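Mandelate racemase/muconate lactonizing protein (Thermobispora bispora, PDB 3VC5) probably catalyses the magnesium-dependent dehydration of D-glucarate to 5-dehydro-4-deoxy-D-glucarate, as a member of the enolase superfamily. Local coordinates at residues L260-D265 against I360-D365; G306-L309 against Y314-G317; L335-N340 against A348-L353; T366-Q371 against L382-G387. One frame throughout, in Å; residues are numbered along the deposited sequence.

Contact 1. Residues L260-D265 against I360-D365; sequences LEYLED and ITHACD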
loop_
_atom_site.group_PDB
_atom_site.type_symbol
_atom_site.label_atom_id
_atom_site.label_comp_id
_atom_site.label_asym_id
_atom_site.label_seq_id
_atom_site.Cartn_x
_atom_site.Cartn_y
_atom_site.Cartn_z
ATOM N N LEU A 260 -18.368 -15.728 -19.239
ATOM C CA LEU A 260 -17.521 -15.685 -18.016
ATOM C C LEU A 260 -17.192 -14.263 -17.522
ATOM O O LEU A 260 -16.845 -13.385 -18.320
ATOM C CB LEU A 260 -16.204 -16.452 -18.253
ATOM C CG LEU A 260 -16.295 -17.952 -18.561
ATOM C CD1 LEU A 260 -14.918 -18.512 -18.897
ATOM C CD2 LEU A 260 -16.960 -18.773 -17.428
ATOM N N GLU A 261 -17.294 -14.052 -16.211
ATOM C CA GLU A 261 -16.774 -12.859 -15.538
ATOM C C GLU A 261 -15.261 -12.820 -15.811
ATOM O O GLU A 261 -14.691 -11.766 -16.122
ATOM C CB GLU A 261 -17.053 -12.951 -14.024
ATOM C CG GLU A 261 -16.552 -11.774 -13.200
ATOM C CD GLU A 261 -16.776 -11.959 -11.705
ATOM O OE1 GLU A 261 -16.986 -13.115 -11.255
ATOM O OE2 GLU A 261 -16.751 -10.938 -10.967
ATOM N N TYR A 262 -14.619 -13.984 -15.682
ATOM C CA TYR A 262 -13.199 -14.152 -16.009
ATOM C C TYR A 262 -12.843 -15.633 -16.163
ATOM O O TYR A 262 -13.570 -16.517 -15.661
ATOM C CB TYR A 262 -12.263 -13.424 -15.009
ATOM C CG TYR A 262 -12.369 -13.723 -13.521
ATOM C CD1 TYR A 262 -12.823 -12.730 -12.632
ATOM C CD2 TYR A 262 -11.974 -14.961 -12.981
ATOM C CE1 TYR A 262 -12.883 -12.960 -11.280
ATOM C CE2 TYR A 262 -12.054 -15.205 -11.593
ATOM C CZ TYR A 262 -12.496 -14.182 -10.758
ATOM O OH TYR A 262 -12.579 -14.359 -9.390
ATOM N N LEU A 263 -11.754 -15.905 -16.884
ATOM C CA LEU A 263 -11.252 -17.265 -17.057
ATOM C C LEU A 263 -9.970 -17.343 -16.204
ATOM O O LEU A 263 -9.007 -16.630 -16.452
ATOM C CB LEU A 263 -10.976 -17.555 -18.553
ATOM C CG LEU A 263 -10.329 -18.892 -18.927
ATOM C CD1 LEU A 263 -11.177 -20.076 -18.397
ATOM C CD2 LEU A 263 -10.103 -19.003 -20.466
ATOM N N GLU A 264 -9.961 -18.214 -15.208
ATOM C CA GLU A 264 -8.921 -18.201 -14.182
ATOM C C GLU A 264 -7.879 -19.279 -14.465
ATOM O O GLU A 264 -8.216 -20.460 -14.563
ATOM C CB GLU A 264 -9.603 -18.488 -12.843
ATOM C CG GLU A 264 -8.722 -18.383 -11.649
ATOM C CD GLU A 264 -9.531 -18.557 -10.375
ATOM O OE1 GLU A 264 -10.660 -18.049 -10.319
ATOM O OE2 GLU A 264 -9.036 -19.189 -9.438
ATOM N N ASP A 265 -6.614 -18.876 -14.641
ATOM C CA ASP A 265 -5.527 -19.855 -14.848
ATOM C C ASP A 265 -5.817 -20.962 -15.852
ATOM O O ASP A 265 -5.718 -22.147 -15.536
ATOM C CB ASP A 265 -5.132 -20.470 -13.506
ATOM C CG ASP A 265 -4.375 -19.469 -12.653
ATOM O OD1 ASP A 265 -3.461 -18.794 -13.229
ATOM O OD2 ASP A 265 -4.713 -19.319 -11.458
ATOM N N ILE A 360 -11.137 -4.337 -3.895
ATOM C CA ILE A 360 -11.589 -5.719 -3.930
ATOM C C ILE A 360 -13.075 -5.637 -4.236
ATOM O O ILE A 360 -13.907 -5.484 -3.335
ATOM C CB ILE A 360 -11.285 -6.514 -2.640
ATOM C CG1 ILE A 360 -9.756 -6.571 -2.408
ATOM C CG2 ILE A 360 -11.916 -7.927 -2.762
ATOM C CD1 ILE A 360 -9.327 -7.224 -1.088
ATOM N N THR A 361 -13.385 -5.722 -5.526
ATOM C CA THR A 361 -14.728 -5.425 -6.041
ATOM C C THR A 361 -15.425 -6.641 -6.656
ATOM O O THR A 361 -16.612 -6.594 -6.961
ATOM C CB THR A 361 -14.663 -4.278 -7.092
ATOM O OG1 THR A 361 -13.595 -4.538 -8.015
ATOM C CG2 THR A 361 -14.423 -2.944 -6.399
ATOM N N HIS A 362 -14.686 -7.733 -6.838
ATOM C CA HIS A 362 -15.267 -8.979 -7.318
ATOM C C HIS A 362 -15.629 -9.834 -6.109
ATOM O O HIS A 362 -15.027 -9.674 -5.038
ATOM C CB HIS A 362 -14.261 -9.715 -8.217
ATOM C CG HIS A 362 -13.976 -9.004 -9.501
ATOM N ND1 HIS A 362 -14.698 -9.223 -10.658
ATOM C CD2 HIS A 362 -13.060 -8.055 -9.806
ATOM C CE1 HIS A 362 -14.214 -8.462 -11.629
ATOM N NE2 HIS A 362 -13.226 -7.735 -11.135
ATOM N N ALA A 363 -16.590 -10.742 -6.261
ATOM C CA ALA A 363 -16.957 -11.661 -5.159
ATOM C C ALA A 363 -15.716 -12.444 -4.751
ATOM O O ALA A 363 -14.940 -12.872 -5.613
ATOM C CB ALA A 363 -18.062 -12.630 -5.588
ATOM N N CYS A 364 -15.490 -12.604 -3.446
ATOM C CA CYS A 364 -14.359 -13.405 -2.991
ATOM C C CYS A 364 -14.686 -14.884 -3.017
ATOM O O CYS A 364 -15.844 -15.292 -2.824
ATOM C CB CYS A 364 -13.961 -13.040 -1.545
ATOM S SG CYS A 364 -13.441 -11.333 -1.281
ATOM N N ASP A 365 -13.652 -15.713 -3.178
ATOM C CA ASP A 365 -13.846 -17.166 -3.083
ATOM C C ASP A 365 -13.837 -17.603 -1.629
ATOM O O ASP A 365 -13.167 -16.993 -0.805
ATOM C CB ASP A 365 -12.751 -17.907 -3.842
ATOM C CG ASP A 365 -12.885 -17.755 -5.347
ATOM O OD1 ASP A 365 -13.955 -17.333 -5.831
ATOM O OD2 ASP A 365 -11.868 -17.995 -6.034
HETATM O O HOH W 1 -18.260 -10.927 -8.657
HETATM O O HOH W 2 -12.388 -16.859 -8.597
#
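In the barrel of the enolase-type C-terminal domain, Glu261 and Tyr262, on the segment 260-265 that carries strand 262-264, meet His362 on the loop that follows helix 344-355. His362 ND1 donates to Glu261 OE2 at 2.7 Å, and the bond is almost straight at 178°. The acceptor lies in the imidazole plane. Seen from the glutamate, the donor stands above the carboxylate plane, 43° out of it. Glu261 can span the gap because its CG is anti to the backbone N (chi1 180°) and the chain stays extended beyond it. The two side chains run past each other in opposite directions. Each end is fixed a second time, Glu261 OE1 by a salt bridge to Arg237 and His362 NE2 by Glu334. Water 1 donates to Glu261 OE2 at 2.8 Å and accepts from the backbone N of Ala363. Beside this pair Tyr262 turns a ring edge to the face of His362, a T-shaped stack with centroids 5.9 Å apart. Tyr262 OH donates to water 2 at 2.6 Å and is also hydrogen-bonded to Ser336 OG. Water 2 donates to Glu264 OE1 (2.7 Å) and Asp365 OD2 (2.9 Å), and so bridges two acidic groups whose OE1 and OD2 are 4.5 Å apart. Lys209 forms salt bridges to both carboxylates and should offset their mutual repulsion, while Ser165 holds Asp365 OD1. Glu264 is a magnesium ligand of this protein, though no metal is bound to this chain. Metal ligands at or just past the C-terminal ends of successive strands, here Asp239, Glu264 and Asn287, are characteristic of the enolase-superfamily barrel.

Contact 2. Residues G306-L309 against Y314-G317; sequences GVLL and YWGG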
loop_
_atom_site.group_PDB
_atom_site.type_symbol
_atom_site.label_atom_id
_atom_site.label_comp_id
_atom_site.label_asym_id
_atom_site.label_seq_id
_atom_site.Cartn_x
_atom_site.Cartn_y
_atom_site.Cartn_z
ATOM N N GLY A 306 -6.037 -9.770 -16.210
ATOM C CA GLY A 306 -6.794 -8.588 -15.938
ATOM C C GLY A 306 -7.273 -8.590 -14.492
ATOM O O GLY A 306 -7.713 -7.543 -13.996
ATOM N N VAL A 307 -7.215 -9.753 -13.821
ATOM C CA VAL A 307 -7.718 -9.911 -12.447
ATOM C C VAL A 307 -6.711 -10.714 -11.615
ATOM O O VAL A 307 -6.318 -11.818 -12.012
ATOM C CB VAL A 307 -9.072 -10.650 -12.419
ATOM C CG1 VAL A 307 -9.580 -10.765 -10.985
ATOM C CG2 VAL A 307 -10.104 -9.934 -13.301
ATOM N N LEU A 308 -6.289 -10.161 -10.477
ATOM C CA LEU A 308 -5.443 -10.888 -9.521
ATOM C C LEU A 308 -6.343 -11.388 -8.374
ATOM O O LEU A 308 -7.097 -10.590 -7.805
ATOM C CB LEU A 308 -4.369 -9.971 -8.910
ATOM C CG LEU A 308 -3.478 -10.645 -7.868
ATOM C CD1 LEU A 308 -2.701 -11.815 -8.516
ATOM C CD2 LEU A 308 -2.522 -9.607 -7.257
ATOM N N LEU A 309 -6.251 -12.672 -8.026
ATOM C CA LEU A 309 -6.893 -13.162 -6.793
ATOM C C LEU A 309 -5.846 -12.952 -5.706
ATOM O O LEU A 309 -4.821 -13.634 -5.678
ATOM C CB LEU A 309 -7.255 -14.651 -6.894
ATOM C CG LEU A 309 -8.594 -14.970 -7.584
ATOM C CD1 LEU A 309 -8.566 -14.668 -9.097
ATOM C CD2 LEU A 309 -8.985 -16.418 -7.342
ATOM N N TYR A 314 -0.750 -15.870 1.714
ATOM C CA TYR A 314 0.603 -15.976 1.118
ATOM C C TYR A 314 1.114 -14.655 0.555
ATOM O O TYR A 314 2.269 -14.609 0.114
ATOM C CB TYR A 314 0.716 -17.136 0.083
ATOM C CG TYR A 314 -0.211 -17.035 -1.120
ATOM C CD1 TYR A 314 0.117 -16.240 -2.212
ATOM C CD2 TYR A 314 -1.417 -17.745 -1.169
ATOM C CE1 TYR A 314 -0.699 -16.185 -3.342
ATOM C CE2 TYR A 314 -2.230 -17.700 -2.284
ATOM C CZ TYR A 314 -1.899 -16.877 -3.343
ATOM O OH TYR A 314 -2.739 -16.835 -4.440
ATOM N N TRP A 315 0.300 -13.583 0.601
ATOM C CA TRP A 315 0.804 -12.239 0.234
ATOM C C TRP A 315 1.301 -11.472 1.475
ATOM O O TRP A 315 1.731 -10.340 1.369
ATOM C CB TRP A 315 -0.229 -11.413 -0.543
ATOM C CG TRP A 315 -0.375 -11.829 -1.978
ATOM C CD1 TRP A 315 -1.189 -12.818 -2.473
ATOM C CD2 TRP A 315 0.293 -11.254 -3.110
ATOM N NE1 TRP A 315 -1.102 -12.872 -3.843
ATOM C CE2 TRP A 315 -0.180 -11.939 -4.271
ATOM C CE3 TRP A 315 1.239 -10.229 -3.259
ATOM C CZ2 TRP A 315 0.258 -11.625 -5.563
ATOM C CZ3 TRP A 315 1.698 -9.910 -4.571
ATOM C CH2 TRP A 315 1.181 -10.610 -5.705
ATOM N N GLY A 316 1.204 -12.084 2.653
ATOM C CA GLY A 316 1.854 -11.523 3.839
ATOM C C GLY A 316 0.970 -10.721 4.768
ATOM O O GLY A 316 1.456 -9.788 5.440
ATOM N N GLY A 317 -0.292 -11.120 4.901
ATOM C CA GLY A 317 -1.152 -10.463 5.873
ATOM C C GLY A 317 -2.077 -9.418 5.285
ATOM O O GLY A 317 -2.042 -9.125 4.065
HETATM O O HOH W 3 -2.205 -14.627 -6.079
#
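Trp315, Leu308 and Leu309 carry this contact, which joins strand 307-310 of the enolase-type barrel to the short helix 312-315 that follows it. Trp315 gives up the most surface. The benzene part of its indole meets the tip of Leu308, with Trp315 CZ2 3.8 Å from Leu308 CD2. The other methyl of the leucine, CD1, is 4.2 Å from the same CZ2. The two side chains come from opposite directions, and the leucine methyl approaches the indole obliquely. Leu308 reaches across because its CG is anti to the backbone N (chi1 178°), which carries both methyls out from the strand. Helix 318-330 adds Ile324, which touches both Leu308 and Trp315, so the three make one apolar cluster.

Leu309 takes part mainly through its backbone. Its side chain leads off into the barrel interior, where it packs on Tyr262 and Glu264. Its carbonyl O lies 4.0 Å from Tyr314 OH, and no direct hydrogen bond spans the two segments. Water 3 links them instead. Tyr314 swings its hydroxyl to this water with CG between the backbone N and the carbonyl carbon (chi1 61°). Its ring also makes a cation-pi contact with Lys125 and touches Asn287, a magnesium ligand of this protein. Water 3 donates to Leu309 O at 2.8 Å and accepts from Tyr314 OH at 2.8 Å and from Trp315 NE1 at 3.0 Å, sitting in the plane of the indole.

Contact 3. Residues L335-N340 against A348-L353; sequences LSMHSN and AAMTHL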
loop_
_atom_site.group_PDB
_atom_site.type_symbol
_atom_site.label_atom_id
_atom_site.label_comp_id
_atom_site.label_asym_id
_atom_site.label_seq_id
_atom_site.Cartn_x
_atom_site.Cartn_y
_atom_site.Cartn_z
ATOM N N LEU A 335 -9.213 -6.831 -8.568
ATOM C CA LEU A 335 -8.954 -7.804 -7.514
ATOM C C LEU A 335 -10.115 -8.684 -7.194
ATOM O O LEU A 335 -11.268 -8.211 -7.074
ATOM C CB LEU A 335 -8.513 -7.124 -6.220
ATOM C CG LEU A 335 -7.061 -7.408 -5.774
ATOM C CD1 LEU A 335 -6.055 -6.869 -6.725
ATOM C CD2 LEU A 335 -6.792 -6.849 -4.376
ATOM N N SER A 336 -9.799 -9.967 -7.047
ATOM C CA SER A 336 -10.706 -10.914 -6.433
ATOM C C SER A 336 -9.934 -11.533 -5.258
ATOM O O SER A 336 -8.924 -10.965 -4.817
ATOM C CB SER A 336 -11.119 -11.975 -7.460
ATOM O OG SER A 336 -12.067 -12.877 -6.924
ATOM N N MET A 337 -10.382 -12.680 -4.748
ATOM C CA MET A 337 -9.677 -13.276 -3.613
ATOM C C MET A 337 -9.719 -14.783 -3.730
ATOM O O MET A 337 -10.785 -15.359 -3.899
ATOM C CB MET A 337 -10.344 -12.864 -2.286
ATOM C CG MET A 337 -9.538 -13.264 -1.037
ATOM S SD MET A 337 -10.240 -12.700 0.534
ATOM C CE MET A 337 -10.053 -10.914 0.370
ATOM N N HIS A 338 -8.554 -15.409 -3.609
ATOM C CA HIS A 338 -8.379 -16.853 -3.636
ATOM C C HIS A 338 -8.608 -17.423 -2.230
ATOM O O HIS A 338 -8.261 -16.786 -1.202
ATOM C CB HIS A 338 -6.954 -17.175 -4.140
ATOM C CG HIS A 338 -6.500 -18.581 -3.856
ATOM N ND1 HIS A 338 -5.822 -18.940 -2.696
ATOM C CD2 HIS A 338 -6.625 -19.719 -4.591
ATOM C CE1 HIS A 338 -5.548 -20.240 -2.738
ATOM N NE2 HIS A 338 -6.039 -20.737 -3.874
ATOM N N SER A 339 -9.113 -18.655 -2.206
ATOM C CA SER A 339 -9.381 -19.376 -0.972
ATOM C C SER A 339 -8.638 -20.736 -0.970
ATOM O O SER A 339 -8.456 -21.349 -2.040
ATOM C CB SER A 339 -10.905 -19.568 -0.818
ATOM O OG SER A 339 -11.191 -20.405 0.281
ATOM N N ASN A 340 -8.234 -21.209 0.217
ATOM C CA ASN A 340 -7.957 -22.635 0.449
ATOM C C ASN A 340 -8.886 -23.088 1.595
ATOM O O ASN A 340 -9.386 -22.232 2.371
ATOM C CB ASN A 340 -6.520 -22.886 0.892
ATOM C CG ASN A 340 -5.529 -22.865 -0.248
ATOM O OD1 ASN A 340 -4.674 -21.986 -0.291
ATOM N ND2 ASN A 340 -5.611 -23.834 -1.157
ATOM N N ALA A 348 -12.980 -14.477 8.965
ATOM C CA ALA A 348 -13.109 -13.127 9.560
ATOM C C ALA A 348 -12.044 -12.219 8.913
ATOM O O ALA A 348 -12.336 -11.092 8.508
ATOM C CB ALA A 348 -12.911 -13.170 11.049
ATOM N N ALA A 349 -10.812 -12.735 8.810
ATOM C CA ALA A 349 -9.719 -11.927 8.252
ATOM C C ALA A 349 -9.988 -11.551 6.783
ATOM O O ALA A 349 -9.805 -10.396 6.389
ATOM C CB ALA A 349 -8.412 -12.640 8.400
ATOM N N MET A 350 -10.430 -12.531 5.994
ATOM C CA MET A 350 -10.816 -12.302 4.607
ATOM C C MET A 350 -11.848 -11.214 4.490
ATOM O O MET A 350 -11.795 -10.357 3.592
ATOM C CB MET A 350 -11.315 -13.600 3.941
ATOM C CG MET A 350 -10.224 -14.674 3.828
ATOM S SD MET A 350 -10.918 -16.357 3.700
ATOM C CE MET A 350 -11.450 -16.387 2.009
ATOM N N THR A 351 -12.819 -11.270 5.389
ATOM C CA THR A 351 -13.960 -10.374 5.336
ATOM C C THR A 351 -13.586 -8.936 5.725
ATOM O O THR A 351 -13.988 -7.992 5.052
ATOM C CB THR A 351 -15.102 -10.937 6.206
ATOM O OG1 THR A 351 -15.486 -12.217 5.671
ATOM C CG2 THR A 351 -16.315 -9.988 6.235
ATOM N N HIS A 352 -12.803 -8.766 6.789
ATOM C CA HIS A 352 -12.354 -7.422 7.145
ATOM C C HIS A 352 -11.487 -6.837 6.037
ATOM O O HIS A 352 -11.616 -5.645 5.709
ATOM C CB HIS A 352 -11.561 -7.417 8.485
ATOM C CG HIS A 352 -12.433 -7.558 9.685
ATOM N ND1 HIS A 352 -12.996 -6.469 10.319
ATOM C CD2 HIS A 352 -12.813 -8.653 10.395
ATOM C CE1 HIS A 352 -13.713 -6.893 11.351
ATOM N NE2 HIS A 352 -13.620 -8.210 11.419
ATOM N N LEU A 353 -10.597 -7.658 5.475
ATOM C CA LEU A 353 -9.724 -7.158 4.403
ATOM C C LEU A 353 -10.578 -6.708 3.208
ATOM O O LEU A 353 -10.441 -5.577 2.695
ATOM C CB LEU A 353 -8.732 -8.247 3.968
ATOM C CG LEU A 353 -7.909 -7.956 2.694
ATOM C CD1 LEU A 353 -7.012 -6.706 2.861
ATOM C CD2 LEU A 353 -7.082 -9.190 2.344
#
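Met337 and Met350 form the centre of this contact, sulfur against aliphatic chain. Met337 SD lies 3.7 Å from Met350 CB and 3.8 Å from Met350 CG, and the two side chains cross obliquely. The terminal methyl of Met337 goes further along the helix. Its CE is 4.0 Å from Leu353 CD2 and 3.7 Å from the backbone O of Met350. Met337 gets there with CG anti to the backbone N (chi1 -171°) and then a bend at chi3 (-66°). Met350 also bends at chi3, which brings its CE to 4.3 Å from Ser339 CB. The contact is made by van der Waals packing, with no hydrogen bond across it.

Polar partners sit one shell out. Ser339 OG is hydrogen-bonded to His367 ND1. The side chain of His338, predicted to be a proton acceptor, leaves the backbone away from the helix, and its ND1 bonds Asp311. Strand 334-337 is followed by helix 344-355, one beta-alpha step of the barrel. Leu353 also packs on helix 318-330, Met350 on Tyr164 of strand 161-169, and strand 334-337 pairs in parallel with strand 307-310.

Contact 4. Residues T366-Q371 against L382-G387; sequences THTPWQ and LRFVDG. With PO4 (phosphate ion), chain B.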
loop_
_atom_site.group_PDB
_atom_site.type_symbol
_atom_site.label_atom_id
_atom_site.label_comp_id
_atom_site.label_asym_id
_atom_site.label_seq_id
_atom_site.Cartn_x
_atom_site.Cartn_y
_atom_site.Cartn_z
ATOM N N THR A 366 -14.597 -18.655 -1.319
ATOM C CA THR A 366 -14.441 -19.340 -0.033
ATOM C C THR A 366 -14.808 -20.821 -0.154
ATOM O O THR A 366 -15.715 -21.185 -0.930
ATOM C CB THR A 366 -15.296 -18.701 1.094
ATOM O OG1 THR A 366 -15.026 -19.397 2.323
ATOM C CG2 THR A 366 -16.785 -18.682 0.774
ATOM N N HIS A 367 -14.099 -21.677 0.585
ATOM C CA HIS A 367 -14.441 -23.102 0.683
ATOM C C HIS A 367 -15.470 -23.360 1.779
ATOM O O HIS A 367 -15.850 -24.497 2.012
ATOM C CB HIS A 367 -13.198 -23.931 0.976
ATOM C CG HIS A 367 -12.254 -24.065 -0.189
ATOM N ND1 HIS A 367 -11.436 -23.036 -0.628
ATOM C CD2 HIS A 367 -12.010 -25.113 -1.014
ATOM C CE1 HIS A 367 -10.713 -23.462 -1.654
ATOM N NE2 HIS A 367 -11.035 -24.722 -1.901
ATOM N N THR A 368 -15.911 -22.307 2.455
ATOM C CA THR A 368 -16.743 -22.484 3.656
ATOM C C THR A 368 -17.825 -23.582 3.565
ATOM O O THR A 368 -17.901 -24.421 4.443
ATOM C CB THR A 368 -17.356 -21.138 4.114
ATOM O OG1 THR A 368 -16.306 -20.254 4.557
ATOM C CG2 THR A 368 -18.380 -21.355 5.230
ATOM N N PRO A 369 -18.641 -23.608 2.488
ATOM C CA PRO A 369 -19.747 -24.613 2.511
ATOM C C PRO A 369 -19.227 -26.052 2.686
ATOM O O PRO A 369 -19.891 -26.891 3.306
ATOM C CB PRO A 369 -20.380 -24.449 1.130
ATOM C CG PRO A 369 -20.079 -22.976 0.769
ATOM C CD PRO A 369 -18.676 -22.766 1.268
ATOM N N TRP A 370 -18.048 -26.342 2.123
ATOM C CA TRP A 370 -17.508 -27.701 2.079
ATOM C C TRP A 370 -17.096 -28.180 3.455
ATOM O O TRP A 370 -16.986 -29.401 3.686
ATOM C CB TRP A 370 -16.286 -27.739 1.115
ATOM C CG TRP A 370 -16.775 -27.407 -0.293
ATOM C CD1 TRP A 370 -16.428 -26.331 -1.048
ATOM C CD2 TRP A 370 -17.738 -28.151 -1.074
ATOM N NE1 TRP A 370 -17.106 -26.355 -2.258
ATOM C CE2 TRP A 370 -17.925 -27.455 -2.285
ATOM C CE3 TRP A 370 -18.479 -29.324 -0.847
ATOM C CZ2 TRP A 370 -18.791 -27.917 -3.291
ATOM C CZ3 TRP A 370 -19.340 -29.775 -1.839
ATOM C CH2 TRP A 370 -19.495 -29.075 -3.036
ATOM N N GLN A 371 -16.826 -27.224 4.356
ATOM C CA GLN A 371 -16.434 -27.595 5.714
ATOM C C GLN A 371 -17.663 -27.887 6.583
ATOM O O GLN A 371 -17.528 -28.309 7.724
ATOM C CB GLN A 371 -15.533 -26.524 6.326
ATOM C CG GLN A 371 -14.042 -26.905 6.206
ATOM C CD GLN A 371 -13.688 -27.355 4.792
ATOM O OE1 GLN A 371 -13.548 -26.512 3.879
ATOM N NE2 GLN A 371 -13.566 -28.679 4.586
ATOM N N LEU A 382 -20.101 -14.926 12.244
ATOM C CA LEU A 382 -19.961 -14.974 10.805
ATOM C C LEU A 382 -21.144 -15.738 10.252
ATOM O O LEU A 382 -21.348 -16.904 10.590
ATOM C CB LEU A 382 -18.666 -15.692 10.413
ATOM C CG LEU A 382 -17.372 -15.091 10.962
ATOM C CD1 LEU A 382 -16.211 -16.104 10.890
ATOM C CD2 LEU A 382 -17.000 -13.811 10.220
ATOM N N ARG A 383 -21.935 -15.069 9.427
ATOM C CA ARG A 383 -23.072 -15.706 8.766
ATOM C C ARG A 383 -23.098 -15.221 7.337
ATOM O O ARG A 383 -22.557 -14.150 7.029
ATOM C CB ARG A 383 -24.374 -15.347 9.476
ATOM C CG ARG A 383 -24.507 -13.878 9.750
ATOM C CD ARG A 383 -25.531 -13.594 10.848
ATOM N NE ARG A 383 -25.614 -12.156 11.088
ATOM C CZ ARG A 383 -26.537 -11.366 10.551
ATOM N NH1 ARG A 383 -27.476 -11.876 9.763
ATOM N NH2 ARG A 383 -26.530 -10.067 10.815
ATOM N N PHE A 384 -23.680 -16.021 6.451
ATOM C CA PHE A 384 -23.911 -15.594 5.073
ATOM C C PHE A 384 -25.357 -15.154 4.920
ATOM O O PHE A 384 -26.290 -15.906 5.261
ATOM C CB PHE A 384 -23.590 -16.713 4.086
ATOM C CG PHE A 384 -22.125 -17.028 3.998
ATOM C CD1 PHE A 384 -21.373 -16.581 2.931
ATOM C CD2 PHE A 384 -21.494 -17.722 5.017
ATOM C CE1 PHE A 384 -20.011 -16.854 2.858
ATOM C CE2 PHE A 384 -20.150 -18.032 4.958
ATOM C CZ PHE A 384 -19.386 -17.568 3.887
ATOM N N VAL A 385 -25.541 -13.948 4.396
ATOM C CA VAL A 385 -26.861 -13.384 4.157
ATOM C C VAL A 385 -26.880 -12.950 2.698
ATOM O O VAL A 385 -26.102 -12.067 2.293
ATOM C CB VAL A 385 -27.118 -12.151 5.042
ATOM C CG1 VAL A 385 -28.469 -11.502 4.687
ATOM C CG2 VAL A 385 -27.047 -12.520 6.547
ATOM N N ASP A 386 -27.712 -13.601 1.894
ATOM C CA ASP A 386 -27.784 -13.275 0.474
ATOM C C ASP A 386 -26.393 -13.339 -0.173
ATOM O O ASP A 386 -26.035 -12.464 -0.982
ATOM C CB ASP A 386 -28.382 -11.877 0.283
ATOM C CG ASP A 386 -29.781 -11.759 0.862
ATOM O OD1 ASP A 386 -30.540 -12.756 0.795
ATOM O OD2 ASP A 386 -30.119 -10.667 1.385
ATOM N N GLY A 387 -25.623 -14.367 0.190
ATOM C CA GLY A 387 -24.328 -14.641 -0.437
ATOM C C GLY A 387 -23.153 -13.847 0.092
ATOM O O GLY A 387 -22.012 -14.018 -0.386
HETATM P P PO4 B . -8.060 -26.066 -4.118
HETATM O O1 PO4 B . -8.247 -27.339 -4.849
HETATM O O2 PO4 B . -9.010 -26.141 -2.942
HETATM O O3 PO4 B . -6.681 -25.927 -3.623
HETATM O O4 PO4 B . -8.383 -24.981 -5.012
#
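Phe384 has the most surface buried in this contact, and the far end of its ring rests against two threonine methyls that lie on the same side of the ring plane. Thr368 CG2 is 3.8 Å from Phe384 CE2, and Thr366 CG2 is 4.2 Å from Phe384 CZ. Both methyls approach the ring obliquely. Thr368 presents its methyl because CG2 is anti to the backbone N, while OG1 lies beside the backbone N (chi1 -66°) and shares a 2.7 Å hydrogen bond with Thr366 OG1. Leu347 of helix 344-355 touches both Thr368 and Phe384, and Tyr203 meets the Phe384 ring edge-to-face. Both segments belong to the long loop between helix 344-355 and strand 388-390, the last strand in the sequence of the enolase-type barrel domain. The other side is looser. Arg383, Val385 and Asp386 are exposed and make no contact with 366-371, and the chain turns through Asp386 and Gly387 at positive phi. His367 faces away from Phe384, toward the active-site region. Its NE2 donates to phosphate O2 at 2.7 Å with a bent angle of 137°. The phosphate, probably from the crystallisation liquor, is also bound by Asn42, His47, Arg421 and Lys211, a predicted proton acceptor.

Of the segments in these contacts, 260-265 comes first from the N terminus. Its partner comes about a hundred residues later, so contact 1 closes the longest loop of the four. Contacts 2 and 3 both fall within that loop, one after the other, each closing a short strand-to-helix step. Their strands, 307-310 and 334-337, are neighbours in the barrel sheet. Contact 4 follows directly on contact 1 and closes a loop of its own before strand 388-390. No two contacts cross. Contact 1 touches contacts 2 and 3 in the barrel interior. Contacts 3 and 4 also touch, with Ala348 packed on Leu382, while contacts 2 and 4, with centres about 21 Å apart, do not.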